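Local coordinates for ATP-dependent Clp protease proteolytic subunit (Plasmodium falciparum, PDB 4GM2), which forms an inactive subunit of the apicoplast-localized caseinolytic protease complex, related to ATP-dependent serine peptidases of the Clp family, at residues Y100-G105 against Y122-K127; Y64-G69 against L104-G109. All blocks are in the same frame, centred on the assembly; numbering follows the deposited sequence.

Contact 1. Residues Y100-G105 against Y122-K127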
loop_
_atom_site.group_PDB
_atom_site.type_symbol
_atom_site.label_atom_id
_atom_site.label_comp_id
_atom_site.label_asym_id
_atom_site.label_seq_id
_atom_site.Cartn_x
_atom_site.Cartn_y
_atom_site.Cartn_z
ATOM N N TYR A 100 16.371 20.297 -22.314
ATOM C CA TYR A 100 16.363 21.682 -21.871
ATOM C C TYR A 100 16.307 21.672 -20.354
ATOM O O TYR A 100 15.593 20.859 -19.774
ATOM C CB TYR A 100 15.141 22.433 -22.421
ATOM C CG TYR A 100 14.925 22.364 -23.926
ATOM C CD1 TYR A 100 15.956 21.993 -24.799
ATOM C CD2 TYR A 100 13.689 22.713 -24.479
ATOM C CE1 TYR A 100 15.753 21.945 -26.170
ATOM C CE2 TYR A 100 13.477 22.670 -25.849
ATOM C CZ TYR A 100 14.509 22.287 -26.691
ATOM O OH TYR A 100 14.301 22.243 -28.056
ATOM N N THR A 101 17.055 22.565 -19.712
ATOM C CA THR A 101 17.017 22.679 -18.250
ATOM C C THR A 101 16.340 23.977 -17.804
ATOM O O THR A 101 16.507 25.025 -18.438
ATOM C CB THR A 101 18.417 22.559 -17.610
ATOM O OG1 THR A 101 19.317 23.482 -18.233
ATOM C CG2 THR A 101 18.965 21.152 -17.765
ATOM N N TYR A 102 15.563 23.890 -16.725
ATOM C CA TYR A 102 14.869 25.045 -16.152
ATOM C C TYR A 102 15.095 25.070 -14.649
ATOM O O TYR A 102 14.690 24.139 -13.955
ATOM C CB TYR A 102 13.364 24.958 -16.413
ATOM C CG TYR A 102 12.961 24.683 -17.847
ATOM C CD1 TYR A 102 13.065 23.397 -18.390
ATOM C CD2 TYR A 102 12.445 25.698 -18.651
ATOM C CE1 TYR A 102 12.691 23.142 -19.696
ATOM C CE2 TYR A 102 12.064 25.450 -19.959
ATOM C CZ TYR A 102 12.191 24.172 -20.474
ATOM O OH TYR A 102 11.818 23.920 -21.769
ATOM N N CYS A 103 15.742 26.116 -14.136
ATOM C CA CYS A 103 15.912 26.231 -12.691
ATOM C C CYS A 103 14.728 26.952 -12.072
ATOM O O CYS A 103 14.453 28.108 -12.398
ATOM C CB CYS A 103 17.221 26.916 -12.303
ATOM S SG CYS A 103 17.505 26.923 -10.510
ATOM N N LEU A 104 14.039 26.254 -11.174
ATOM C CA LEU A 104 12.800 26.738 -10.575
ATOM C C LEU A 104 12.967 27.371 -9.191
ATOM O O LEU A 104 11.979 27.745 -8.558
ATOM C CB LEU A 104 11.775 25.600 -10.517
ATOM C CG LEU A 104 10.655 25.549 -11.560
ATOM C CD1 LEU A 104 11.115 25.941 -12.957
ATOM C CD2 LEU A 104 10.037 24.165 -11.562
ATOM N N GLY A 105 14.210 27.495 -8.729
ATOM C CA GLY A 105 14.491 28.060 -7.414
ATOM C C GLY A 105 15.946 27.927 -7.015
ATOM O O GLY A 105 16.656 28.922 -6.896
ATOM N N TYR A 122 19.385 26.610 -24.513
ATOM C CA TYR A 122 18.157 26.108 -23.905
ATOM C C TYR A 122 18.316 25.777 -22.418
ATOM O O TYR A 122 17.674 24.858 -21.894
ATOM C CB TYR A 122 17.641 24.899 -24.684
ATOM C CG TYR A 122 17.179 25.220 -26.087
ATOM C CD1 TYR A 122 15.846 25.528 -26.345
ATOM C CD2 TYR A 122 18.073 25.210 -27.160
ATOM C CE1 TYR A 122 15.413 25.818 -27.627
ATOM C CE2 TYR A 122 17.650 25.500 -28.446
ATOM C CZ TYR A 122 16.319 25.803 -28.673
ATOM O OH TYR A 122 15.885 26.093 -29.947
ATOM N N ARG A 123 19.171 26.541 -21.748
ATOM C CA ARG A 123 19.285 26.481 -20.300
ATOM C C ARG A 123 18.621 27.727 -19.716
ATOM O O ARG A 123 19.102 28.850 -19.894
ATOM C CB ARG A 123 20.749 26.382 -19.879
ATOM C CG ARG A 123 21.470 25.169 -20.449
ATOM C CD ARG A 123 22.970 25.258 -20.224
ATOM N NE ARG A 123 23.579 26.385 -20.928
ATOM C CZ ARG A 123 24.849 26.752 -20.799
ATOM N NH1 ARG A 123 25.664 26.087 -19.991
ATOM N NH2 ARG A 123 25.307 27.791 -21.479
ATOM N N PHE A 124 17.504 27.512 -19.028
ATOM C CA PHE A 124 16.645 28.595 -18.565
ATOM C C PHE A 124 16.635 28.706 -17.049
ATOM O O PHE A 124 16.957 27.751 -16.343
ATOM C CB PHE A 124 15.212 28.387 -19.071
ATOM C CG PHE A 124 15.116 28.154 -20.553
ATOM C CD1 PHE A 124 15.141 29.222 -21.442
ATOM C CD2 PHE A 124 15.005 26.866 -21.059
ATOM C CE1 PHE A 124 15.056 29.009 -22.808
ATOM C CE2 PHE A 124 14.917 26.648 -22.422
ATOM C CZ PHE A 124 14.944 27.720 -23.299
ATOM N N SER A 125 16.257 29.883 -16.561
ATOM C CA SER A 125 16.088 30.113 -15.135
ATOM C C SER A 125 14.949 31.090 -14.862
ATOM O O SER A 125 14.664 31.970 -15.675
ATOM C CB SER A 125 17.381 30.643 -14.521
ATOM O OG SER A 125 17.182 30.983 -13.161
ATOM N N LEU A 126 14.300 30.921 -13.713
ATOM C CA LEU A 126 13.308 31.878 -13.238
ATOM C C LEU A 126 14.008 33.101 -12.647
ATOM O O LEU A 126 15.203 33.058 -12.344
ATOM C CB LEU A 126 12.373 31.241 -12.204
ATOM C CG LEU A 126 11.449 30.096 -12.646
ATOM C CD1 LEU A 126 10.659 29.572 -11.456
ATOM C CD2 LEU A 126 10.505 30.491 -13.775
ATOM N N LYS A 127 13.250 34.182 -12.488
ATOM C CA LYS A 127 13.761 35.471 -12.023
ATOM C C LYS A 127 14.579 35.393 -10.725
ATOM O O LYS A 127 15.656 35.987 -10.630
ATOM C CB LYS A 127 12.593 36.451 -11.854
ATOM C CG LYS A 127 12.985 37.916 -11.911
ATOM C CD LYS A 127 11.834 38.814 -11.491
ATOM C CE LYS A 127 12.251 40.274 -11.536
ATOM N NZ LYS A 127 11.218 41.168 -10.945
#
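Cys103 O is held by two donors. Leu126 N bonds it at 3.1 Å, and Ser129 OG adds a second bond. The bond from Leu126 N joins strand 99-103 to the end of strand 123-125, its parallel neighbour in the central sheet of the ClpP fold. Phe124 N gives Thr101 O the shortest bond between them, 2.7 Å. Phe124 O then accepts from Cys103 N, and Tyr122 O from Thr101 N.

One sheet face carries aromatic pairs. In both Tyr100 and Tyr122, CG lies beside the backbone N and anti to the carbonyl carbon (chi1 -53° and -66°). The two rings run side by side and point the same way. They form an offset stack with centroids 4.3 Å apart, and Tyr122 CD1 sits over the centre of the Tyr100 ring. Tyr102, whose hydroxyl bonds His62 ND1, also runs beside Phe124, but these rings are slid apart and barely overlap.

On the face with Thr101 and Arg123, Thr101 OG1 bonds Ala115 O and rests against the Arg123 stem, whose guanidinium goes on to a salt bridge with Asp199. At the end of the pair, Leu104 CD1 meets Leu126 CD1 at 4.0 Å.

Contact 2. Residues Y64-G69 against L104-G109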
loop_
_atom_site.group_PDB
_atom_site.type_symbol
_atom_site.label_atom_id
_atom_site.label_comp_id
_atom_site.label_asym_id
_atom_site.label_seq_id
_atom_site.Cartn_x
_atom_site.Cartn_y
_atom_site.Cartn_z
ATOM N N TYR A 64 13.333 20.052 -15.293
ATOM C CA TYR A 64 13.125 21.129 -14.335
ATOM C C TYR A 64 13.898 20.837 -13.056
ATOM O O TYR A 64 13.846 19.720 -12.529
ATOM C CB TYR A 64 11.633 21.309 -14.038
ATOM C CG TYR A 64 10.854 21.947 -15.163
ATOM C CD1 TYR A 64 10.392 21.189 -16.242
ATOM C CD2 TYR A 64 10.572 23.308 -15.150
ATOM C CE1 TYR A 64 9.678 21.774 -17.276
ATOM C CE2 TYR A 64 9.860 23.904 -16.179
ATOM C CZ TYR A 64 9.415 23.133 -17.238
ATOM O OH TYR A 64 8.705 23.727 -18.252
ATOM N N ILE A 65 14.613 21.841 -12.560
ATOM C CA ILE A 65 15.495 21.651 -11.413
ATOM C C ILE A 65 15.202 22.620 -10.282
ATOM O O ILE A 65 15.198 23.836 -10.474
ATOM C CB ILE A 65 16.984 21.745 -11.818
ATOM C CG1 ILE A 65 17.345 20.602 -12.777
ATOM C CG2 ILE A 65 17.878 21.699 -10.588
ATOM C CD1 ILE A 65 18.667 20.778 -13.488
ATOM N N ASN A 66 14.937 22.059 -9.106
ATOM C CA ASN A 66 14.853 22.818 -7.864
ATOM C C ASN A 66 15.473 21.970 -6.760
ATOM O O ASN A 66 14.773 21.248 -6.050
ATOM C CB ASN A 66 13.402 23.179 -7.542
ATOM C CG ASN A 66 13.282 24.170 -6.397
ATOM O OD1 ASN A 66 14.231 24.876 -6.066
ATOM N ND2 ASN A 66 12.104 24.226 -5.790
ATOM N N SER A 67 16.794 22.054 -6.635
ATOM C CA SER A 67 17.556 21.116 -5.811
ATOM C C SER A 67 18.738 21.762 -5.097
ATOM O O SER A 67 19.330 22.722 -5.596
ATOM C CB SER A 67 18.065 19.966 -6.681
ATOM O OG SER A 67 18.821 19.043 -5.920
ATOM N N THR A 68 19.078 21.208 -3.934
ATOM C CA THR A 68 20.255 21.631 -3.168
ATOM C C THR A 68 21.432 20.672 -3.391
ATOM O O THR A 68 22.417 20.683 -2.642
ATOM C CB THR A 68 19.944 21.780 -1.662
ATOM O OG1 THR A 68 19.407 20.554 -1.145
ATOM C CG2 THR A 68 18.939 22.905 -1.432
ATOM N N GLY A 69 21.321 19.851 -4.434
ATOM C CA GLY A 69 22.395 18.949 -4.837
ATOM C C GLY A 69 22.516 17.728 -3.954
ATOM O O GLY A 69 21.523 17.058 -3.674
ATOM N N LEU A 104 14.039 26.254 -11.174
ATOM C CA LEU A 104 12.800 26.738 -10.575
ATOM C C LEU A 104 12.967 27.371 -9.191
ATOM O O LEU A 104 11.979 27.745 -8.558
ATOM C CB LEU A 104 11.775 25.600 -10.517
ATOM C CG LEU A 104 10.655 25.549 -11.560
ATOM C CD1 LEU A 104 11.115 25.941 -12.957
ATOM C CD2 LEU A 104 10.037 24.165 -11.562
ATOM N N GLY A 105 14.210 27.495 -8.729
ATOM C CA GLY A 105 14.491 28.060 -7.414
ATOM C C GLY A 105 15.946 27.927 -7.015
ATOM O O GLY A 105 16.656 28.922 -6.896
ATOM N N LYS A 106 16.385 26.689 -6.809
ATOM C CA LYS A 106 17.755 26.401 -6.396
ATOM C C LYS A 106 18.404 25.361 -7.304
ATOM O O LYS A 106 17.765 24.399 -7.727
ATOM C CB LYS A 106 17.784 25.900 -4.948
ATOM C CG LYS A 106 17.416 26.943 -3.903
ATOM C CD LYS A 106 17.072 26.313 -2.559
ATOM C CE LYS A 106 15.690 25.671 -2.576
ATOM N NZ LYS A 106 15.264 25.184 -1.234
ATOM N N ALA A 107 19.679 25.567 -7.604
ATOM C CA ALA A 107 20.481 24.558 -8.272
ATOM C C ALA A 107 21.879 24.652 -7.688
ATOM O O ALA A 107 22.743 25.352 -8.215
ATOM C CB ALA A 107 20.491 24.777 -9.776
ATOM N N TYR A 108 22.077 23.960 -6.569
ATOM C CA TYR A 108 23.322 24.036 -5.816
ATOM C C TYR A 108 24.204 22.814 -6.043
ATOM O O TYR A 108 23.708 21.697 -6.182
ATOM C CB TYR A 108 23.039 24.193 -4.320
ATOM C CG TYR A 108 22.254 25.430 -3.928
ATOM C CD1 TYR A 108 22.229 26.566 -4.740
ATOM C CD2 TYR A 108 21.564 25.475 -2.719
ATOM C CE1 TYR A 108 21.522 27.699 -4.370
ATOM C CE2 TYR A 108 20.854 26.604 -2.339
ATOM C CZ TYR A 108 20.837 27.713 -3.167
ATOM O OH TYR A 108 20.130 28.831 -2.792
ATOM N N GLY A 109 25.515 23.041 -6.085
ATOM C CA GLY A 109 26.491 21.967 -6.206
ATOM C C GLY A 109 26.322 21.134 -7.457
ATOM O O GLY A 109 26.426 21.643 -8.576
#
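The short strand 106-108, the lead-in to helix 110-116, bonds to the end of strand 61-67 through a single parallel bridge, Ser67 with Ala107. The two strand axes cross at 71°. Strand 106-108 runs on to Gly109, the N-cap of the helix. Judged by the family pattern Gly-x-Ala-x-Ser, Gly109 probably stands where active ClpP subunits carry the nucleophilic serine, consistent with an inactive subunit.

Before the corner, Leu104 N donates a hydrogen bond to Ile65 O, 2.8 Å. At the corner a side chain replaces the backbone. Asn66 CG lies opposite the backbone N (chi1 -170°), and Asn66 OD1 accepts a hydrogen bond from Lys106 N, 2.9 Å. Asn66 OD1 also passes 3.5 Å from CA of Gly105. Past the corner, Ser67 N bonds Lys106 O at 2.8 Å. Ser67 O takes Tyr108 N at 3.2 Å. Ser67 OG accepts from Gly69 N in an ST turn and also bonds Ser35 O.

Thr68 CG2 touches both Lys106 CD and, at 3.9 Å, Tyr108 CD2. Leu104 CD1 meets the Tyr64 ring at its edge, in plane, 3.5 Å from Tyr64 CD2. Ile65 CG2 touches Ala107 CB; beyond them, Ile65 packs on Leu114 and Ala115 of helix 110-116, and Ala107 on Phe131 of strand 130-133.

In the fold
The contacts share Leu104 and Gly105, the corner between strands 99-103 and 106-108. Contact 1 is a buried strand pair of the parallel sheet, regular in its backbone bonds and lined by aromatic rings. Contact 2 is partly buried and less regular. Its chemistry is more mixed, with polar side chains bonding alongside the backbone. Strand 61-67 serves both: it neighbours strand 99-103 in the sheet, where Tyr102 O and Ile65 N probably bond at 2.7 Å, and then meets strand 106-108. The rings of Tyr64 and Tyr102 stack between the two contacts. Both also reach the second subunit: Ser87 OG of that subunit bonds Leu104 O, and Tyr54 OH of the same subunit bonds Tyr64 OH.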